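Long-range contacts in prolyl 4-hydroxylase (Paramecium bursaria Chlorella virus 1, PDB 5C5T), which probably hydroxylates proline residues of collagen-like chains as a metal-dependent dioxygenase that uses 2-oxoglutarate as co-substrate: residues 137-142 with 201-206; 154-159 with 191-196. One frame throughout, in Å; residues are numbered along the deposited sequence.

Interaction 1 of 2, residues 137-142 with 201-206; sequences HHYDGD and LYKETL. With ZN (zinc ion), chain D; AKG (2-oxoglutaric acid), chain C.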
loop_
_atom_site.group_PDB
_atom_site.type_symbol
_atom_site.label_atom_id
_atom_site.label_comp_id
_atom_site.label_asym_id
_atom_site.label_seq_id
_atom_site.Cartn_x
_atom_site.Cartn_y
_atom_site.Cartn_z
ATOM N N HIS A 137 1.380 3.920 13.586
ATOM C CA HIS A 137 1.680 2.514 13.278
ATOM C C HIS A 137 0.513 1.561 13.511
ATOM O O HIS A 137 -0.245 1.657 14.458
ATOM C CB HIS A 137 2.935 2.021 14.019
ATOM C CG HIS A 137 2.903 2.149 15.504
ATOM N ND1 HIS A 137 2.165 1.317 16.321
ATOM C CD2 HIS A 137 3.573 2.991 16.330
ATOM C CE1 HIS A 137 2.370 1.652 17.585
ATOM N NE2 HIS A 137 3.230 2.654 17.614
ATOM N N HIS A 138 0.382 0.639 12.574
ATOM C CA HIS A 138 -0.729 -0.289 12.564
ATOM C C HIS A 138 -0.348 -1.503 11.712
ATOM O O HIS A 138 0.698 -1.531 11.035
ATOM C CB HIS A 138 -1.965 0.401 11.981
ATOM C CG HIS A 138 -1.746 0.871 10.587
ATOM N ND1 HIS A 138 -1.059 2.025 10.263
ATOM C CD2 HIS A 138 -2.109 0.308 9.423
ATOM C CE1 HIS A 138 -0.971 2.118 8.950
ATOM N NE2 HIS A 138 -1.597 1.084 8.413
ATOM N N TYR A 139 -1.220 -2.505 11.738
ATOM C CA TYR A 139 -1.214 -3.586 10.730
ATOM C C TYR A 139 -2.357 -3.390 9.724
ATOM O O TYR A 139 -3.391 -2.839 10.059
ATOM C CB TYR A 139 -1.384 -4.944 11.391
ATOM C CG TYR A 139 -0.510 -5.147 12.617
ATOM C CD1 TYR A 139 0.837 -5.449 12.481
ATOM C CD2 TYR A 139 -1.042 -5.090 13.906
ATOM C CE1 TYR A 139 1.611 -5.684 13.542
ATOM C CE2 TYR A 139 -0.233 -5.300 15.005
ATOM C CZ TYR A 139 1.090 -5.590 14.803
ATOM O OH TYR A 139 1.933 -5.829 15.856
ATOM N N ASP A 140 -2.194 -3.890 8.513
ATOM C CA ASP A 140 -3.240 -3.717 7.488
ATOM C C ASP A 140 -4.317 -4.813 7.540
ATOM O O ASP A 140 -5.280 -4.764 6.793
ATOM C CB ASP A 140 -2.616 -3.651 6.083
ATOM C CG ASP A 140 -2.046 -2.266 5.736
ATOM O OD1 ASP A 140 -2.178 -1.322 6.551
ATOM O OD2 ASP A 140 -1.480 -2.120 4.614
ATOM N N GLY A 141 -4.175 -5.753 8.457
ATOM C CA GLY A 141 -5.183 -6.773 8.648
ATOM C C GLY A 141 -5.635 -6.814 10.088
ATOM O O GLY A 141 -5.150 -6.072 10.944
ATOM N N ASP A 142 -6.555 -7.738 10.348
ATOM C CA ASP A 142 -7.124 -7.998 11.647
ATOM C C ASP A 142 -6.242 -8.893 12.536
ATOM O O ASP A 142 -5.900 -10.033 12.166
ATOM C CB ASP A 142 -8.489 -8.651 11.437
ATOM C CG ASP A 142 -9.618 -7.654 11.393
ATOM O OD1 ASP A 142 -9.478 -6.584 10.757
ATOM O OD2 ASP A 142 -10.659 -7.974 12.016
ATOM N N LEU A 201 -1.675 -12.614 11.247
ATOM C CA LEU A 201 -0.784 -11.537 10.845
ATOM C C LEU A 201 0.715 -11.891 10.937
ATOM O O LEU A 201 1.159 -12.583 11.877
ATOM C CB LEU A 201 -0.998 -10.309 11.728
ATOM C CG LEU A 201 -2.346 -9.587 11.660
ATOM C CD1 LEU A 201 -2.265 -8.376 12.631
ATOM C CD2 LEU A 201 -2.713 -9.150 10.298
ATOM N N TYR A 202 1.484 -11.358 10.000
ATOM C CA TYR A 202 2.936 -11.208 10.203
ATOM C C TYR A 202 3.113 -9.912 10.983
ATOM O O TYR A 202 3.029 -8.845 10.378
ATOM C CB TYR A 202 3.694 -11.128 8.868
ATOM C CG TYR A 202 3.565 -12.344 7.991
ATOM C CD1 TYR A 202 4.226 -13.521 8.313
ATOM C CD2 TYR A 202 2.804 -12.315 6.831
ATOM C CE1 TYR A 202 4.110 -14.639 7.503
ATOM C CE2 TYR A 202 2.698 -13.406 6.024
ATOM C CZ TYR A 202 3.349 -14.575 6.352
ATOM O OH TYR A 202 3.204 -15.689 5.512
ATOM N N LYS A 203 3.339 -9.958 12.293
ATOM C CA LYS A 203 3.489 -8.709 13.026
ATOM C C LYS A 203 4.819 -7.984 12.704
ATOM O O LYS A 203 4.965 -6.796 13.024
ATOM C CB LYS A 203 3.340 -8.947 14.528
ATOM C CG LYS A 203 1.890 -9.267 14.901
ATOM C CD LYS A 203 1.774 -9.528 16.364
ATOM C CE LYS A 203 0.549 -10.365 16.706
ATOM N NZ LYS A 203 0.638 -10.873 18.123
ATOM N N GLU A 204 5.729 -8.661 12.000
ATOM C CA GLU A 204 6.929 -7.999 11.456
ATOM C C GLU A 204 6.660 -6.795 10.529
ATOM O O GLU A 204 7.521 -5.978 10.306
ATOM C CB GLU A 204 7.779 -9.016 10.692
ATOM C CG GLU A 204 8.365 -10.118 11.582
ATOM C CD GLU A 204 7.455 -11.319 11.794
ATOM O OE1 GLU A 204 6.268 -11.314 11.390
ATOM O OE2 GLU A 204 7.949 -12.282 12.423
ATOM N N THR A 205 5.481 -6.711 9.946
ATOM C CA THR A 205 5.190 -5.618 9.017
ATOM C C THR A 205 4.231 -4.610 9.581
ATOM O O THR A 205 3.569 -3.910 8.826
ATOM C CB THR A 205 4.649 -6.164 7.668
ATOM O OG1 THR A 205 3.505 -6.994 7.907
ATOM C CG2 THR A 205 5.701 -6.957 6.975
ATOM N N LEU A 206 4.270 -4.466 10.919
ATOM C CA LEU A 206 3.824 -3.217 11.568
ATOM C C LEU A 206 4.415 -2.041 10.786
ATOM O O LEU A 206 5.586 -2.012 10.504
ATOM C CB LEU A 206 4.277 -3.180 13.026
ATOM C CG LEU A 206 3.961 -1.956 13.896
ATOM C CD1 LEU A 206 2.470 -1.967 14.182
ATOM C CD2 LEU A 206 4.788 -1.997 15.195
HETATM ZN ZN ZN D . -1.195 0.436 6.460
HETATM C C1 AKG C . -1.985 2.510 4.690
HETATM O O1 AKG C . -2.696 3.294 3.990
HETATM O O2 AKG C . -2.526 1.488 5.189
HETATM C C2 AKG C . -0.561 2.871 5.011
HETATM O O5 AKG C . -0.021 2.271 5.900
HETATM C C3 AKG C . 0.147 3.985 4.222
HETATM C C4 AKG C . 1.596 4.126 4.611
HETATM C C5 AKG C . 2.192 5.429 4.143
HETATM O O3 AKG C . 1.450 6.430 3.941
HETATM O O4 AKG C . 3.442 5.492 3.936
HETATM O O HOH W 1 0.629 -5.056 8.194
#

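Interaction 2 of 2, residues 154-159 with 191-196; sequences LATLMV and FWVADP. With AKG (2-oxoglutaric acid), chain C.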
loop_
_atom_site.group_PDB
_atom_site.type_symbol
_atom_site.label_atom_id
_atom_site.label_comp_id
_atom_site.label_asym_id
_atom_site.label_seq_id
_atom_site.Cartn_x
_atom_site.Cartn_y
_atom_site.Cartn_z
ATOM N N LEU A 154 -4.175 -10.216 2.936
ATOM C CA LEU A 154 -2.924 -10.993 2.955
ATOM C C LEU A 154 -1.674 -10.198 2.608
ATOM O O LEU A 154 -0.580 -10.559 3.060
ATOM C CB LEU A 154 -3.055 -12.164 2.020
ATOM C CG LEU A 154 -4.218 -13.106 2.277
ATOM C CD1 LEU A 154 -4.246 -14.156 1.220
ATOM C CD2 LEU A 154 -4.110 -13.783 3.593
ATOM N N ALA A 155 -1.833 -9.155 1.821
ATOM C CA ALA A 155 -0.701 -8.391 1.349
ATOM C C ALA A 155 -1.151 -7.022 0.869
ATOM O O ALA A 155 -2.361 -6.770 0.610
ATOM C CB ALA A 155 0.045 -9.169 0.232
ATOM N N THR A 156 -0.179 -6.140 0.745
ATOM C CA THR A 156 -0.359 -4.775 0.280
ATOM C C THR A 156 0.619 -4.420 -0.825
ATOM O O THR A 156 1.795 -4.661 -0.670
ATOM C CB THR A 156 -0.134 -3.753 1.424
ATOM O OG1 THR A 156 -0.949 -4.060 2.590
ATOM C CG2 THR A 156 -0.380 -2.299 0.984
ATOM N N LEU A 157 0.131 -3.792 -1.914
ATOM C CA LEU A 157 0.984 -3.172 -2.917
ATOM C C LEU A 157 0.618 -1.681 -2.900
ATOM O O LEU A 157 -0.487 -1.289 -3.207
ATOM C CB LEU A 157 0.838 -3.835 -4.273
ATOM C CG LEU A 157 1.938 -3.359 -5.236
ATOM C CD1 LEU A 157 2.484 -4.428 -6.184
ATOM C CD2 LEU A 157 1.418 -2.153 -5.983
ATOM N N MET A 158 1.575 -0.870 -2.489
ATOM C CA MET A 158 1.356 0.566 -2.339
ATOM C C MET A 158 2.282 1.294 -3.337
ATOM O O MET A 158 3.502 1.013 -3.427
ATOM C CB MET A 158 1.641 1.055 -0.919
ATOM C CG MET A 158 1.438 2.557 -0.724
ATOM S SD MET A 158 1.963 3.187 0.885
ATOM C CE MET A 158 3.662 2.676 0.916
ATOM N N VAL A 159 1.698 2.221 -4.101
ATOM C CA VAL A 159 2.470 3.027 -5.060
ATOM C C VAL A 159 2.542 4.455 -4.603
ATOM O O VAL A 159 1.509 5.040 -4.264
ATOM C CB VAL A 159 1.849 2.993 -6.482
ATOM C CG1 VAL A 159 2.827 3.614 -7.476
ATOM C CG2 VAL A 159 1.468 1.647 -6.879
ATOM N N PHE A 191 4.296 -5.500 0.572
ATOM C CA PHE A 191 4.631 -6.210 1.777
ATOM C C PHE A 191 3.560 -7.193 2.195
ATOM O O PHE A 191 2.364 -6.989 1.976
ATOM C CB PHE A 191 4.941 -5.234 2.965
ATOM C CG PHE A 191 3.832 -4.249 3.297
ATOM C CD1 PHE A 191 3.760 -3.013 2.669
ATOM C CD2 PHE A 191 2.868 -4.526 4.305
ATOM C CE1 PHE A 191 2.781 -2.089 3.018
ATOM C CE2 PHE A 191 1.876 -3.626 4.609
ATOM C CZ PHE A 191 1.854 -2.384 3.988
ATOM N N TRP A 192 4.016 -8.250 2.841
ATOM C CA TRP A 192 3.104 -9.278 3.353
ATOM C C TRP A 192 2.417 -8.810 4.628
ATOM O O TRP A 192 3.024 -8.179 5.478
ATOM C CB TRP A 192 3.854 -10.596 3.611
ATOM C CG TRP A 192 4.242 -11.269 2.362
ATOM C CD1 TRP A 192 5.449 -11.198 1.750
ATOM C CD2 TRP A 192 3.410 -12.094 1.532
ATOM N NE1 TRP A 192 5.429 -11.941 0.583
ATOM C CE2 TRP A 192 4.192 -12.511 0.438
ATOM C CE3 TRP A 192 2.081 -12.554 1.628
ATOM C CZ2 TRP A 192 3.688 -13.348 -0.576
ATOM C CZ3 TRP A 192 1.588 -13.394 0.624
ATOM C CH2 TRP A 192 2.386 -13.779 -0.450
ATOM N N VAL A 193 1.118 -9.072 4.713
ATOM C CA VAL A 193 0.285 -8.681 5.864
ATOM C C VAL A 193 -0.113 -9.904 6.720
ATOM O O VAL A 193 -0.084 -9.856 7.954
ATOM C CB VAL A 193 -0.972 -7.904 5.373
ATOM C CG1 VAL A 193 -1.945 -7.590 6.573
ATOM C CG2 VAL A 193 -0.591 -6.590 4.728
ATOM N N ALA A 194 -0.491 -10.993 6.064
ATOM C CA ALA A 194 -0.923 -12.196 6.773
ATOM C C ALA A 194 -0.582 -13.464 5.989
ATOM O O ALA A 194 -0.334 -13.436 4.783
ATOM C CB ALA A 194 -2.460 -12.142 7.085
ATOM N N ASP A 195 -0.579 -14.575 6.725
ATOM C CA ASP A 195 -0.227 -15.875 6.211
ATOM C C ASP A 195 -1.397 -16.417 5.385
ATOM O O ASP A 195 -2.501 -16.480 5.891
ATOM C CB ASP A 195 0.096 -16.776 7.411
ATOM C CG ASP A 195 0.594 -18.132 7.013
ATOM O OD1 ASP A 195 0.085 -18.705 6.023
ATOM O OD2 ASP A 195 1.501 -18.618 7.731
ATOM N N PRO A 196 -1.178 -16.757 4.102
ATOM C CA PRO A 196 -2.304 -17.226 3.287
ATOM C C PRO A 196 -2.980 -18.488 3.803
ATOM O O PRO A 196 -4.141 -18.679 3.459
ATOM C CB PRO A 196 -1.659 -17.489 1.922
ATOM C CG PRO A 196 -0.561 -16.525 1.853
ATOM C CD PRO A 196 -0.003 -16.461 3.260
HETATM C C1 AKG C . -1.985 2.510 4.690
HETATM O O1 AKG C . -2.696 3.294 3.990
HETATM O O2 AKG C . -2.526 1.488 5.189
HETATM C C2 AKG C . -0.561 2.871 5.011
HETATM O O5 AKG C . -0.021 2.271 5.900
HETATM C C3 AKG C . 0.147 3.985 4.222
HETATM C C4 AKG C . 1.596 4.126 4.611
HETATM C C5 AKG C . 2.192 5.429 4.143
HETATM O O3 AKG C . 1.450 6.430 3.941
HETATM O O4 AKG C . 3.442 5.492 3.936
#

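Interaction 1 of 2, residues 137-142 with 201-206
The His-X-Asp metal-binding motif of the 2-oxoglutarate dioxygenases rests here on the loop leading to the third protein ligand, His207, chiefly through its middle residue, Tyr139, which packs on Leu201, Lys203 and Leu206. Leu206 CG lies opposite its backbone N (chi1 178°), the rotamer that brings CD1 over one face of the phenol ring in a CH-pi contact, 4.1 Å from the Tyr139 centroid and 20° off the normal. Lys203 O meets the ring at its edge, and Lys203 CG lies 3.6 Å from Tyr139 OH. Leu201 splits its methyls: CD1 touches Tyr139 CG at 3.7 Å, and CD2 packs on the backbone of Gly141. Between the main chains, Leu206 CA makes a CA-H...O contact of 3.6 Å with His138 O. One water adds a polar bridge, accepting from Asp140 N (3.1 Å) and donating to Thr205 O (3.2 Å). Zinc is bound by His138 NE2 at 2.1 Å, Asp140 OD1 at 2.0 Å, His207, and O2 and O5 of 2-oxoglutarate. Packing and water thus join the segment carrying His138 and Asp140 to the loop that runs directly into His207, whose ring rotation is helped by the hydrogen bond from ND1 to Thr205 O.

Interaction 2 of 2, residues 154-159 with 191-196
Four backbone hydrogen bonds join Leu154 and Thr156 to the end of strand 188-192 and the turn after it. Thr156 and Phe191 form an antiparallel hydrogen-bonded pair: Thr156 N donates to Phe191 O (3.0 Å) and Phe191 N to Thr156 O (2.9 Å). Ala155 and Trp192 follow as a non-hydrogen-bonded pair. Beyond it the ladder gives way to a two-pronged grip, in which Leu154 O accepts from Val193 N (2.8 Å) and Ala194 N (3.0 Å), both donors standing above the carbonyl plane on the same face.

Among the side chains, Thr156 CB lies over one face of the Phe191 ring, a CH-pi contact 3.7 Å from the centroid. Phe191 CG stands between its own N and carbonyl carbon (chi1 56°), which folds the ring beside Thr156. Thr156 OG1, close to Val193 CG2, has its polar partner outside the pair, in Asp140. On the other face of the sheet Ala155 CB packs 4.2 Å from Trp192 CE3. Where the strand pairing ends, Leu154 CD2 reaches Pro196 CA at 3.9 Å.

Further along strand 153-160, Met158 SD lies 3.9 Å from C4 of 2-oxoglutarate. Leu154 and Ala155 together oppose Ile224 in a classic beta bulge. Such antiparallel pairing, with Thr156, Phe191 and Met158 on the side of the metal and co-substrate site, is characteristic of the larger sheet of the double-stranded beta-helix in this dioxygenase family.

Overall arrangement
Interactions 1 and 2, with centres about 9 Å apart, meet beside the zinc site, in the second shell of the metal. Thr156 OG1 probably hydrogen-bonds Asp140 OD2 at 2.9 Å, so the strand of interaction 2 helps hold the carboxylate whose other oxygen binds zinc; Trp223 NE1 is a second partner of OD2. Phe191 CZ packs 3.4 Å from the same oxygen, Asp140 OD2. Farther from the metal, Thr205 OG1 reaches Trp192 O at 2.7 Å, a probable hydrogen bond joining loop 201-206 to the strand end. Interaction 1 contributes two zinc ligands, whereas interaction 2 lines the 2-oxoglutarate pocket with Met158.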